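Local coordinates for 2-oxo-1,2-dihydroquinoline 8-monooxygenase, oxygenase component (Pseudomonas putida, PDB 1Z02), which probably hydroxylates 2-oxo-1,2-dihydroquinoline at carbon 8 as a Rieske-type oxygenase, using a [2Fe-2S] cluster and a mononuclear iron, at residues Q29-Y33 / W397-S402; F180-W185 / R290-T294; S187-V191 / V312-E316; D194-G200 / E330-C336. One frame throughout, in Å; residues are numbered along the deposited sequence.

Contact 1 of 4, residues Q29-Y33 / W397-S402; sequences QYQPY and WRKLAS
Arg398 runs between the rings of Tyr30 and Tyr33. Its CB lies 3.7 Å from Tyr30 CB. With CG turned away from the carbonyl carbon (chi1 -66°), CG comes over the middle of the Tyr33 ring, 3.7 Å from the centroid, a CH-pi contact. CD does the same for Tyr30, 4.0 Å from its centroid and only 8° off the ring normal. NE is still beside Tyr33 CE1, and the guanidinium lies nearly parallel to the Tyr33 ring but almost perpendicular to that of Tyr30. At the tip, NE forms a salt bridge with Glu214. Arg398 NH2 forms one with Glu385 and also lies 3.5 Å from Tyr30 CE1, which sits at the edge of the guanidinium, while NH1 comes close to the like-charged Arg87 of a second subunit, a residue of the [2Fe-2S] site.

The contact joins the N-terminal arm, where Tyr30 is the N-cap of helix 31-34, to helix 392-404 of the catalytic domain. Tyr33 is the knob of a knob-into-hole arrangement, set among Trp397, Arg398, Ala401 and Ser402. Its hydroxyl accepts a bond from Trp397 NE1 at 3.2 Å, with 146° at the hydrogen, and Ala401 CB meets the ring edge.

Ser402 OG donates to the backbone O of Arg398 at 2.8 Å and takes a weak bond from Tyr33 N. Its CB sits 3.7 Å from Pro32 CD. On the more exposed flank, the extended Lys399 brings NZ to 3.1 Å from Gln29 OE1, approaching from above the carbonyl plane of the amide.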
loop_
_atom_site.group_PDB
_atom_site.type_symbol
_atom_site.label_atom_id
_atom_site.label_comp_id
_atom_site.label_asym_id
_atom_site.label_seq_id
_atom_site.Cartn_x
_atom_site.Cartn_y
_atom_site.Cartn_z
ATOM N N GLN A 29 -10.083 32.628 -6.437
ATOM C CA GLN A 29 -9.077 33.182 -7.332
ATOM C C GLN A 29 -7.902 32.245 -7.593
ATOM O O GLN A 29 -6.981 32.587 -8.341
ATOM C CB GLN A 29 -8.583 34.529 -6.796
ATOM C CG GLN A 29 -9.625 35.650 -6.949
ATOM C CD GLN A 29 -9.208 36.953 -6.294
ATOM O OE1 GLN A 29 -9.220 37.077 -5.071
ATOM N NE2 GLN A 29 -8.829 37.933 -7.107
ATOM N N TYR A 30 -7.918 31.072 -6.964
ATOM C CA TYR A 30 -6.865 30.095 -7.208
ATOM C C TYR A 30 -7.386 28.667 -7.282
ATOM O O TYR A 30 -6.767 27.733 -6.771
ATOM C CB TYR A 30 -5.714 30.220 -6.194
ATOM C CG TYR A 30 -6.055 30.215 -4.719
ATOM C CD1 TYR A 30 -6.433 29.047 -4.063
ATOM C CD2 TYR A 30 -5.911 31.375 -3.960
ATOM C CE1 TYR A 30 -6.649 29.032 -2.686
ATOM C CE2 TYR A 30 -6.124 31.373 -2.586
ATOM C CZ TYR A 30 -6.488 30.201 -1.952
ATOM O OH TYR A 30 -6.656 30.215 -0.586
ATOM N N GLN A 31 -8.530 28.512 -7.947
ATOM C CA GLN A 31 -9.147 27.206 -8.143
ATOM C C GLN A 31 -8.269 26.344 -9.055
ATOM O O GLN A 31 -8.103 25.154 -8.804
ATOM C CB GLN A 31 -10.545 27.350 -8.760
ATOM C CG GLN A 31 -11.317 26.024 -8.879
ATOM C CD GLN A 31 -11.494 25.317 -7.543
ATOM O OE1 GLN A 31 -12.002 25.901 -6.586
ATOM N NE2 GLN A 31 -11.080 24.054 -7.471
ATOM N N PRO A 32 -7.695 26.929 -10.125
ATOM C CA PRO A 32 -6.840 26.142 -11.022
ATOM C C PRO A 32 -5.644 25.518 -10.285
ATOM O O PRO A 32 -5.200 24.413 -10.618
ATOM C CB PRO A 32 -6.402 27.166 -12.066
ATOM C CG PRO A 32 -7.589 28.068 -12.154
ATOM C CD PRO A 32 -7.940 28.268 -10.692
ATOM N N TYR A 33 -5.132 26.235 -9.285
ATOM C CA TYR A 33 -4.003 25.772 -8.476
ATOM C C TYR A 33 -4.454 24.615 -7.580
ATOM O O TYR A 33 -3.698 23.680 -7.335
ATOM C CB TYR A 33 -3.466 26.932 -7.627
ATOM C CG TYR A 33 -2.203 26.636 -6.834
ATOM C CD1 TYR A 33 -2.269 26.081 -5.560
ATOM C CD2 TYR A 33 -0.944 26.951 -7.348
ATOM C CE1 TYR A 33 -1.108 25.856 -4.808
ATOM C CE2 TYR A 33 0.224 26.725 -6.606
ATOM C CZ TYR A 33 0.133 26.183 -5.337
ATOM O OH TYR A 33 1.272 25.997 -4.581
ATOM N N TRP A 397 1.177 33.888 -4.977
ATOM C CA TRP A 397 1.776 32.914 -5.883
ATOM C C TRP A 397 0.700 32.010 -6.474
ATOM O O TRP A 397 0.706 31.738 -7.675
ATOM C CB TRP A 397 2.850 32.099 -5.145
ATOM C CG TRP A 397 3.017 30.675 -5.624
ATOM C CD1 TRP A 397 2.647 29.539 -4.961
ATOM C CD2 TRP A 397 3.574 30.247 -6.873
ATOM N NE1 TRP A 397 2.939 28.429 -5.720
ATOM C CE2 TRP A 397 3.506 28.834 -6.899
ATOM C CE3 TRP A 397 4.124 30.920 -7.973
ATOM C CZ2 TRP A 397 3.963 28.082 -7.984
ATOM C CZ3 TRP A 397 4.577 30.172 -9.054
ATOM C CH2 TRP A 397 4.492 28.763 -9.048
ATOM N N ARG A 398 -0.239 31.567 -5.643
ATOM C CA ARG A 398 -1.309 30.701 -6.125
ATOM C C ARG A 398 -2.139 31.402 -7.190
ATOM O O ARG A 398 -2.499 30.797 -8.197
ATOM C CB ARG A 398 -2.214 30.260 -4.972
ATOM C CG ARG A 398 -1.532 29.358 -3.947
ATOM C CD ARG A 398 -2.549 28.840 -2.966
ATOM N NE ARG A 398 -1.938 28.197 -1.810
ATOM C CZ ARG A 398 -2.614 27.876 -0.707
ATOM N NH1 ARG A 398 -2.004 27.294 0.316
ATOM N NH2 ARG A 398 -3.910 28.148 -0.630
ATOM N N LYS A 399 -2.440 32.677 -6.974
ATOM C CA LYS A 399 -3.226 33.431 -7.935
ATOM C C LYS A 399 -2.521 33.581 -9.278
ATOM O O LYS A 399 -3.120 33.346 -10.322
ATOM C CB LYS A 399 -3.548 34.819 -7.386
ATOM C CG LYS A 399 -4.520 34.833 -6.231
ATOM C CD LYS A 399 -4.872 36.260 -5.873
ATOM C CE LYS A 399 -5.812 36.327 -4.688
ATOM N NZ LYS A 399 -6.229 37.735 -4.422
ATOM N N LEU A 400 -1.253 33.979 -9.256
ATOM C CA LEU A 400 -0.515 34.163 -10.497
ATOM C C LEU A 400 -0.301 32.829 -11.206
ATOM O O LEU A 400 -0.300 32.765 -12.430
ATOM C CB LEU A 400 0.828 34.858 -10.226
ATOM C CG LEU A 400 2.043 34.085 -9.698
ATOM C CD1 LEU A 400 2.823 33.462 -10.848
ATOM C CD2 LEU A 400 2.935 35.039 -8.941
ATOM N N ALA A 401 -0.121 31.762 -10.440
ATOM C CA ALA A 401 0.078 30.442 -11.036
ATOM C C ALA A 401 -1.216 30.010 -11.730
ATOM O O ALA A 401 -1.190 29.414 -12.810
ATOM C CB ALA A 401 0.462 29.438 -9.960
ATOM N N SER A 402 -2.348 30.313 -11.103
ATOM C CA SER A 402 -3.645 29.954 -11.669
ATOM C C SER A 402 -3.887 30.716 -12.964
ATOM O O SER A 402 -4.436 30.172 -13.922
ATOM C CB SER A 402 -4.776 30.269 -10.687
ATOM O OG SER A 402 -4.629 29.566 -9.467
#

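Contact 2 of 4, residues F180-W185 / R290-T294; sequences FPHPLW and RHYRT
Phe180 presents its backbone O to Arg293 NH1 at 3.0 Å, the first of two carbonyls held by this guanidinium. The contact lays the irregular segment 180-185 against the start of strand 293-297, part of the antiparallel sheet of the Bet v 1-like catalytic domain. Next along the chain, Pro181 O takes the second bond, from Arg293 NH2 at 2.8 Å. Both donors stand well out of the carbonyl planes, yet both oxygens lie near the plane of the guanidinium at its edge, so the group grips two consecutive peptides at once. A bend at chi3 (64°) swings it toward them, and its NE forms a salt bridge with Glu305.

His182 follows, its CB 3.6 Å from Arg293 NH1. Here a type I turn begins, ending at Trp185, and His182 ND1 spans it by donating to Trp185 O at 2.8 Å, a nearly straight bond (166°). Were Arg293 an alanine, the carbonyls of Phe180 and Pro181 would probably lose these donors and Glu305 its charged mate, so that this end of the loop could drift.

Leu184 lies over one face of the His291 imidazole through CD1, while its CB is 4.1 Å from His291 CD2. The Trp185 indole packs against 290-294, its CZ2 over one face of the Arg293 guanidinium near the rim and the two planes at 88°, with NE1 donating to Glu305 as well. Tyr292 points the other way, its side chain about 9 Å from the bound iron. Toward 290-294 the indole uses carbon atoms: Trp185 CE3 touches His291 CB at 3.6 Å, and CZ2 reaches Arg293 CB at 3.4 Å.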
loop_
_atom_site.group_PDB
_atom_site.type_symbol
_atom_site.label_atom_id
_atom_site.label_comp_id
_atom_site.label_asym_id
_atom_site.label_seq_id
_atom_site.Cartn_x
_atom_site.Cartn_y
_atom_site.Cartn_z
ATOM N N PHE A 180 14.329 45.412 -10.254
ATOM C CA PHE A 180 14.376 44.901 -8.886
ATOM C C PHE A 180 15.700 45.312 -8.255
ATOM O O PHE A 180 16.620 44.503 -8.131
ATOM C CB PHE A 180 14.256 43.377 -8.880
ATOM C CG PHE A 180 13.082 42.858 -9.661
ATOM C CD1 PHE A 180 13.281 42.106 -10.819
ATOM C CD2 PHE A 180 11.780 43.106 -9.236
ATOM C CE1 PHE A 180 12.201 41.613 -11.545
ATOM C CE2 PHE A 180 10.691 42.618 -9.952
ATOM C CZ PHE A 180 10.903 41.866 -11.110
ATOM N N PRO A 181 15.812 46.583 -7.844
ATOM C CA PRO A 181 17.028 47.116 -7.224
ATOM C C PRO A 181 17.553 46.282 -6.053
ATOM O O PRO A 181 16.785 45.843 -5.195
ATOM C CB PRO A 181 16.601 48.518 -6.798
ATOM C CG PRO A 181 15.613 48.897 -7.866
ATOM C CD PRO A 181 14.786 47.633 -7.964
ATOM N N HIS A 182 18.867 46.072 -6.031
ATOM C CA HIS A 182 19.514 45.300 -4.976
ATOM C C HIS A 182 20.846 45.943 -4.574
ATOM O O HIS A 182 21.924 45.444 -4.901
ATOM C CB HIS A 182 19.725 43.856 -5.444
ATOM C CG HIS A 182 20.432 43.741 -6.760
ATOM N ND1 HIS A 182 21.800 43.619 -6.862
ATOM C CD2 HIS A 182 19.959 43.749 -8.030
ATOM C CE1 HIS A 182 22.141 43.556 -8.137
ATOM N NE2 HIS A 182 21.043 43.634 -8.865
ATOM N N PRO A 183 20.779 47.072 -3.849
ATOM C CA PRO A 183 21.979 47.789 -3.404
ATOM C C PRO A 183 22.826 47.070 -2.350
ATOM O O PRO A 183 24.023 47.328 -2.232
ATOM C CB PRO A 183 21.407 49.102 -2.878
ATOM C CG PRO A 183 20.083 48.676 -2.316
ATOM C CD PRO A 183 19.558 47.770 -3.403
ATOM N N LEU A 184 22.205 46.164 -1.599
ATOM C CA LEU A 184 22.889 45.443 -0.530
ATOM C C LEU A 184 23.643 44.181 -0.936
ATOM O O LEU A 184 24.169 43.479 -0.074
ATOM C CB LEU A 184 21.882 45.102 0.569
ATOM C CG LEU A 184 21.250 46.322 1.235
ATOM C CD1 LEU A 184 20.011 45.895 2.022
ATOM C CD2 LEU A 184 22.292 47.010 2.122
ATOM N N TRP A 185 23.705 43.886 -2.231
ATOM C CA TRP A 185 24.414 42.694 -2.688
ATOM C C TRP A 185 24.596 42.650 -4.203
ATOM O O TRP A 185 23.817 43.244 -4.955
ATOM C CB TRP A 185 23.682 41.433 -2.213
ATOM C CG TRP A 185 22.276 41.293 -2.731
ATOM C CD1 TRP A 185 21.894 40.920 -3.990
ATOM C CD2 TRP A 185 21.069 41.527 -1.999
ATOM N NE1 TRP A 185 20.524 40.904 -4.085
ATOM C CE2 TRP A 185 19.990 41.276 -2.875
ATOM C CE3 TRP A 185 20.790 41.929 -0.685
ATOM C CZ2 TRP A 185 18.655 41.407 -2.482
ATOM C CZ3 TRP A 185 19.464 42.061 -0.292
ATOM C CH2 TRP A 185 18.412 41.802 -1.191
ATOM N N ARG A 290 22.010 37.377 7.397
ATOM C CA ARG A 290 22.513 37.585 6.046
ATOM C C ARG A 290 21.501 38.290 5.155
ATOM O O ARG A 290 20.290 38.130 5.318
ATOM C CB ARG A 290 22.837 36.251 5.396
ATOM C CG ARG A 290 24.284 35.942 5.289
ATOM C CD ARG A 290 24.511 34.888 4.252
ATOM N NE ARG A 290 24.719 35.450 2.931
ATOM C CZ ARG A 290 25.842 36.051 2.561
ATOM N NH1 ARG A 290 25.978 36.531 1.362
ATOM N NH2 ARG A 290 26.848 36.187 3.389
ATOM N N HIS A 291 22.001 39.053 4.192
ATOM C CA HIS A 291 21.119 39.731 3.258
ATOM C C HIS A 291 20.841 38.750 2.126
ATOM O O HIS A 291 21.770 38.158 1.564
ATOM C CB HIS A 291 21.764 41.003 2.703
ATOM C CG HIS A 291 21.938 42.087 3.719
ATOM N ND1 HIS A 291 20.971 42.396 4.654
ATOM C CD2 HIS A 291 22.959 42.946 3.942
ATOM C CE1 HIS A 291 21.390 43.395 5.406
ATOM N NE2 HIS A 291 22.596 43.750 4.994
ATOM N N TYR A 292 19.562 38.585 1.799
ATOM C CA TYR A 292 19.132 37.665 0.750
ATOM C C TYR A 292 17.731 38.062 0.294
ATOM O O TYR A 292 17.029 38.784 0.994
ATOM C CB TYR A 292 19.099 36.237 1.299
ATOM C CG TYR A 292 18.070 36.064 2.395
ATOM C CD1 TYR A 292 16.734 35.781 2.093
ATOM C CD2 TYR A 292 18.419 36.229 3.733
ATOM C CE1 TYR A 292 15.778 35.671 3.102
ATOM C CE2 TYR A 292 17.467 36.117 4.748
ATOM C CZ TYR A 292 16.155 35.839 4.425
ATOM O OH TYR A 292 15.221 35.711 5.421
ATOM N N ARG A 293 17.330 37.584 -0.877
ATOM C CA ARG A 293 16.008 37.889 -1.408
ATOM C C ARG A 293 15.441 36.681 -2.155
ATOM O O ARG A 293 16.142 36.026 -2.921
ATOM C CB ARG A 293 16.092 39.102 -2.339
ATOM C CG ARG A 293 14.753 39.620 -2.814
ATOM C CD ARG A 293 14.899 41.003 -3.422
ATOM N NE ARG A 293 15.717 41.002 -4.628
ATOM C CZ ARG A 293 16.023 42.097 -5.319
ATOM N NH1 ARG A 293 16.771 42.011 -6.413
ATOM N NH2 ARG A 293 15.586 43.282 -4.912
ATOM N N THR A 294 14.166 36.391 -1.924
ATOM C CA THR A 294 13.510 35.264 -2.570
ATOM C C THR A 294 12.418 35.681 -3.543
ATOM O O THR A 294 11.706 36.665 -3.332
ATOM C CB THR A 294 12.866 34.322 -1.529
ATOM O OG1 THR A 294 12.048 35.086 -0.633
ATOM C CG2 THR A 294 13.933 33.591 -0.751
#

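Contact 3 of 4, residues S187-V191 / V312-E316; sequences SSPSV and VVQYE
Tyr315 and Pro189 make the one direct hydrogen bond of this contact. Tyr315 OH donates to the backbone O of Pro189 at 2.6 Å, a short bond. The C=O...O angle is 139°, with the hydroxyl tilted somewhat from the carbonyl plane, while the acceptor lies at the edge of the phenol ring, near its plane. Both residues are buried, so the bond pairs a polar group of the loop with one of the strand away from bulk solvent. A phenylalanine in place of Tyr315 would probably leave the Pro189 carbonyl without its donor and this part of the loop less firmly tied to the strand.

A second polar link is indirect. One water donates to Val312 O at 2.6 Å and is hydrogen-bonded to Ser188 OG at the same separation, 2.6 Å, linking the Ser188 side chain to the backbone carbonyl of Val312.

The remainder is apolar packing centred on Val313. Its CB faces Ser188 CB at 3.8 Å. With CG1 placed between the backbone N and the carbonyl carbon (chi1 59°), that methyl presses on Pro189, 3.8 Å from CD and 3.4 Å from O. The other methyl, CG2, sits over the rim of one face of the Tyr315 ring. Val191 CG1 completes the patch at 4.3 Å from Tyr315 CD1.

Val313 and Tyr315 both face the loop, while Gln314 between them turns to Leu358 of helix 339-359. A connecting segment on one face of a curved antiparallel sheet and a long helix on the other is consistent with the helix-grip fold of Bet v 1-like catalytic domains.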
loop_
_atom_site.group_PDB
_atom_site.type_symbol
_atom_site.label_atom_id
_atom_site.label_comp_id
_atom_site.label_asym_id
_atom_site.label_seq_id
_atom_site.Cartn_x
_atom_site.Cartn_y
_atom_site.Cartn_z
ATOM N N SER A 187 24.822 41.162 -8.171
ATOM C CA SER A 187 23.913 40.416 -9.034
ATOM C C SER A 187 24.079 38.900 -8.976
ATOM O O SER A 187 25.195 38.384 -9.073
ATOM C CB SER A 187 24.078 40.882 -10.489
ATOM O OG SER A 187 23.680 42.233 -10.659
ATOM N N SER A 188 22.959 38.193 -8.828
ATOM C CA SER A 188 22.978 36.735 -8.786
ATOM C C SER A 188 23.063 36.200 -10.209
ATOM O O SER A 188 22.369 36.688 -11.115
ATOM C CB SER A 188 21.711 36.185 -8.121
ATOM O OG SER A 188 21.652 36.536 -6.752
ATOM N N PRO A 189 23.928 35.201 -10.433
ATOM C CA PRO A 189 24.081 34.619 -11.764
ATOM C C PRO A 189 22.934 33.670 -12.098
ATOM O O PRO A 189 22.221 33.207 -11.210
ATOM C CB PRO A 189 25.422 33.898 -11.667
ATOM C CG PRO A 189 25.439 33.434 -10.248
ATOM C CD PRO A 189 24.930 34.653 -9.501
ATOM N N SER A 190 22.764 33.392 -13.386
ATOM C CA SER A 190 21.717 32.492 -13.874
ATOM C C SER A 190 22.404 31.223 -14.377
ATOM O O SER A 190 23.609 31.244 -14.645
ATOM C CB SER A 190 20.952 33.160 -15.022
ATOM O OG SER A 190 20.012 32.274 -15.607
ATOM N N VAL A 191 21.679 30.113 -14.496
ATOM C CA VAL A 191 22.327 28.909 -15.001
ATOM C C VAL A 191 22.549 29.088 -16.510
ATOM O O VAL A 191 23.242 28.297 -17.153
ATOM C CB VAL A 191 21.497 27.603 -14.758
ATOM C CG1 VAL A 191 21.098 27.504 -13.335
ATOM C CG2 VAL A 191 20.350 27.514 -15.697
ATOM N N VAL A 312 26.981 34.003 -5.075
ATOM C CA VAL A 312 26.448 32.643 -5.097
ATOM C C VAL A 312 24.940 32.779 -4.952
ATOM O O VAL A 312 24.471 33.645 -4.217
ATOM C CB VAL A 312 26.979 31.796 -3.917
ATOM C CG1 VAL A 312 26.389 30.400 -3.975
ATOM C CG2 VAL A 312 28.497 31.727 -3.960
ATOM N N VAL A 313 24.186 31.931 -5.647
ATOM C CA VAL A 313 22.721 31.967 -5.587
ATOM C C VAL A 313 22.149 30.551 -5.507
ATOM O O VAL A 313 22.714 29.613 -6.080
ATOM C CB VAL A 313 22.129 32.685 -6.829
ATOM C CG1 VAL A 313 22.553 31.969 -8.099
ATOM C CG2 VAL A 313 20.613 32.722 -6.739
ATOM N N GLN A 314 21.041 30.394 -4.780
ATOM C CA GLN A 314 20.405 29.087 -4.649
ATOM C C GLN A 314 19.081 29.020 -5.396
ATOM O O GLN A 314 18.228 29.899 -5.255
ATOM C CB GLN A 314 20.164 28.726 -3.179
ATOM C CG GLN A 314 19.616 27.300 -2.999
ATOM C CD GLN A 314 19.648 26.821 -1.552
ATOM O OE1 GLN A 314 20.594 27.102 -0.819
ATOM N NE2 GLN A 314 18.625 26.079 -1.144
ATOM N N TYR A 315 18.929 27.971 -6.199
ATOM C CA TYR A 315 17.715 27.750 -6.981
ATOM C C TYR A 315 17.098 26.426 -6.576
ATOM O O TYR A 315 17.813 25.461 -6.313
ATOM C CB TYR A 315 18.034 27.686 -8.480
ATOM C CG TYR A 315 18.496 28.988 -9.080
ATOM C CD1 TYR A 315 19.799 29.132 -9.559
ATOM C CD2 TYR A 315 17.624 30.070 -9.195
ATOM C CE1 TYR A 315 20.222 30.319 -10.145
ATOM C CE2 TYR A 315 18.034 31.260 -9.779
ATOM C CZ TYR A 315 19.337 31.378 -10.252
ATOM O OH TYR A 315 19.754 32.560 -10.818
ATOM N N GLU A 316 15.771 26.378 -6.529
ATOM C CA GLU A 316 15.078 25.147 -6.180
ATOM C C GLU A 316 13.888 24.885 -7.091
ATOM O O GLU A 316 13.244 25.809 -7.595
ATOM C CB GLU A 316 14.580 25.171 -4.734
ATOM C CG GLU A 316 15.643 25.435 -3.696
ATOM C CD GLU A 316 15.145 25.175 -2.289
ATOM O OE1 GLU A 316 13.932 25.353 -2.038
ATOM O OE2 GLU A 316 15.967 24.801 -1.425
HETATM O O HOH W 1 23.943 35.678 -5.748
#

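Contact 4 of 4, residues D194-G200 / E330-C336; sequences DNAVVHG and EILVRVC
His199 and Leu332 form a hydrogen-bonded antiparallel pair with two backbone bonds, the one from Leu332 N to His199 O measuring 2.8 Å. The imidazole of His199, the one aromatic ring of the two segments, turns off the sheet and meets two rings of helix 339-359: that of Tyr349, with the planes at about 20°, and that of Phe345, at about 50°. Val197 and Arg334 are the next hydrogen-bonded pair, each backbone N donating to the other's O. Val197 O also receives a CA-H...O contact from Val333 CA at 3.2 Å.

A fifth backbone bond, Cys336 N to Asn195 O at 2.9 Å, carries the pairing one step past the strand end. This is a regular antiparallel pair in the sheet of the Bet v 1-like domain, strand 196-206 being one of the two outermost strands within this chain. Val197, His199, Leu332 and Arg334 occupy one face, on which helix 339-359 packs; Ala196, Val198, Ile331, Val333 and Val335 occupy the other, where Pro189 touches Val335.

Val198 spreads its methyls between two partners: CG1, opposite the backbone N at chi1 176°, meets Ile331 CB at 3.7 Å, and CG2 meets Val333 CG2 at 3.9 Å. On the helix side, Val197 CG2 packs on Cys336 CB at 3.7 Å.

Glu330 leads away from the partner strand to a salt bridge with Arg203, its side chain about 9 Å from the bound iron. Gly200 CA lies only 3.2 Å from Glu330 O, and a beta carbon there would collide with that oxygen.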
loop_
_atom_site.group_PDB
_atom_site.type_symbol
_atom_site.label_atom_id
_atom_site.label_comp_id
_atom_site.label_asym_id
_atom_site.label_seq_id
_atom_site.Cartn_x
_atom_site.Cartn_y
_atom_site.Cartn_z
ATOM N N ASP A 194 27.258 32.564 -19.049
ATOM C CA ASP A 194 28.494 31.926 -19.468
ATOM C C ASP A 194 29.365 31.686 -18.235
ATOM O O ASP A 194 29.420 32.522 -17.329
ATOM C CB ASP A 194 29.239 32.810 -20.474
ATOM C CG ASP A 194 28.646 32.732 -21.876
ATOM O OD1 ASP A 194 29.138 33.452 -22.773
ATOM O OD2 ASP A 194 27.697 31.947 -22.086
ATOM N N ASN A 195 30.036 30.540 -18.207
ATOM C CA ASN A 195 30.909 30.186 -17.091
ATOM C C ASN A 195 30.188 29.975 -15.764
ATOM O O ASN A 195 30.839 29.867 -14.722
ATOM C CB ASN A 195 31.997 31.248 -16.917
ATOM C CG ASN A 195 33.010 31.226 -18.044
ATOM O OD1 ASN A 195 33.709 32.213 -18.289
ATOM N ND2 ASN A 195 33.106 30.091 -18.730
ATOM N N ALA A 196 28.857 29.930 -15.788
ATOM C CA ALA A 196 28.105 29.691 -14.558
ATOM C C ALA A 196 28.313 28.223 -14.213
ATOM O O ALA A 196 28.162 27.358 -15.073
ATOM C CB ALA A 196 26.607 29.984 -14.767
ATOM N N VAL A 197 28.681 27.940 -12.970
ATOM C CA VAL A 197 28.892 26.557 -12.558
ATOM C C VAL A 197 27.790 26.122 -11.598
ATOM O O VAL A 197 27.375 26.891 -10.733
ATOM C CB VAL A 197 30.265 26.371 -11.874
ATOM C CG1 VAL A 197 30.446 24.915 -11.458
ATOM C CG2 VAL A 197 31.374 26.797 -12.821
ATOM N N VAL A 198 27.311 24.893 -11.763
ATOM C CA VAL A 198 26.248 24.367 -10.913
ATOM C C VAL A 198 26.681 23.175 -10.057
ATOM O O VAL A 198 27.278 22.223 -10.558
ATOM C CB VAL A 198 25.031 23.906 -11.762
ATOM C CG1 VAL A 198 23.987 23.277 -10.870
ATOM C CG2 VAL A 198 24.431 25.078 -12.513
ATOM N N HIS A 199 26.384 23.241 -8.763
ATOM C CA HIS A 199 26.680 22.151 -7.836
ATOM C C HIS A 199 25.398 21.959 -7.052
ATOM O O HIS A 199 24.765 22.934 -6.648
ATOM C CB HIS A 199 27.812 22.509 -6.867
ATOM C CG HIS A 199 29.172 22.539 -7.497
ATOM N ND1 HIS A 199 29.680 21.481 -8.217
ATOM C CD2 HIS A 199 30.126 23.498 -7.505
ATOM C CE1 HIS A 199 30.895 21.789 -8.645
ATOM N NE2 HIS A 199 31.187 23.004 -8.227
ATOM N N GLY A 200 24.997 20.712 -6.845
ATOM C CA GLY A 200 23.775 20.493 -6.102
ATOM C C GLY A 200 23.277 19.069 -6.098
ATOM O O GLY A 200 24.028 18.118 -6.341
ATOM N N GLU A 330 17.985 21.242 -5.414
ATOM C CA GLU A 330 18.688 22.290 -4.675
ATOM C C GLU A 330 20.024 22.505 -5.364
ATOM O O GLU A 330 20.868 21.619 -5.333
ATOM C CB GLU A 330 19.005 21.873 -3.243
ATOM C CG GLU A 330 17.845 21.621 -2.342
ATOM C CD GLU A 330 18.314 21.148 -0.995
ATOM O OE1 GLU A 330 18.926 21.949 -0.257
ATOM O OE2 GLU A 330 18.094 19.963 -0.683
ATOM N N ILE A 331 20.222 23.656 -5.997
ATOM C CA ILE A 331 21.509 23.914 -6.621
ATOM C C ILE A 331 22.054 25.281 -6.240
ATOM O O ILE A 331 21.300 26.213 -5.934
ATOM C CB ILE A 331 21.456 23.824 -8.186
ATOM C CG1 ILE A 331 20.624 24.977 -8.758
ATOM C CG2 ILE A 331 20.921 22.463 -8.611
ATOM C CD1 ILE A 331 20.719 25.126 -10.250
ATOM N N LEU A 332 23.378 25.378 -6.249
ATOM C CA LEU A 332 24.078 26.620 -5.947
ATOM C C LEU A 332 24.838 26.951 -7.214
ATOM O O LEU A 332 25.509 26.091 -7.788
ATOM C CB LEU A 332 25.052 26.437 -4.778
ATOM C CG LEU A 332 24.397 26.171 -3.425
ATOM C CD1 LEU A 332 25.448 25.926 -2.373
ATOM C CD2 LEU A 332 23.516 27.354 -3.061
ATOM N N VAL A 333 24.719 28.195 -7.651
ATOM C CA VAL A 333 25.373 28.639 -8.868
ATOM C C VAL A 333 26.335 29.784 -8.586
ATOM O O VAL A 333 26.047 30.662 -7.771
ATOM C CB VAL A 333 24.322 29.113 -9.907
ATOM C CG1 VAL A 333 25.009 29.476 -11.215
ATOM C CG2 VAL A 333 23.282 28.014 -10.147
ATOM N N ARG A 334 27.488 29.747 -9.242
ATOM C CA ARG A 334 28.493 30.800 -9.116
ATOM C C ARG A 334 29.292 30.836 -10.410
ATOM O O ARG A 334 29.740 29.798 -10.894
ATOM C CB ARG A 334 29.444 30.540 -7.947
ATOM C CG ARG A 334 30.405 31.700 -7.722
ATOM C CD ARG A 334 31.523 31.395 -6.745
ATOM N NE ARG A 334 32.383 32.566 -6.574
ATOM C CZ ARG A 334 32.452 33.287 -5.458
ATOM N NH1 ARG A 334 33.257 34.339 -5.394
ATOM N NH2 ARG A 334 31.725 32.954 -4.401
ATOM N N VAL A 335 29.461 32.024 -10.980
ATOM C CA VAL A 335 30.212 32.147 -12.217
ATOM C C VAL A 335 31.694 31.993 -11.906
ATOM O O VAL A 335 32.256 32.725 -11.088
ATOM C CB VAL A 335 29.961 33.511 -12.901
ATOM C CG1 VAL A 335 30.834 33.637 -14.149
ATOM C CG2 VAL A 335 28.488 33.625 -13.298
ATOM N N CYS A 336 32.315 31.016 -12.556
ATOM C CA CYS A 336 33.727 30.733 -12.351
ATOM C C CYS A 336 34.459 30.818 -13.680
ATOM O O CYS A 336 34.478 29.857 -14.443
ATOM C CB CYS A 336 33.889 29.335 -11.750
ATOM S SG CYS A 336 32.960 29.073 -10.179
#

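In the fold
From the N terminus, the arm at 29-33 finds its partner only at 397-402, so contact 1 closes a loop of more than 360 residues that encloses the other three. The chain then passes through the Rieske domain and runs along 180-185, 187-191 and 194-200, meeting in turn 290-294, 312-316 and 330-336. The partners come in the same order, so contacts 2, 3 and 4 all cross one another. All three reach the same antiparallel sheet. Contacts 3 and 4 are joined directly through neighbouring strands 313-320 and 325-335, while contact 2 touches contact 3 where His182 packs on Ser187.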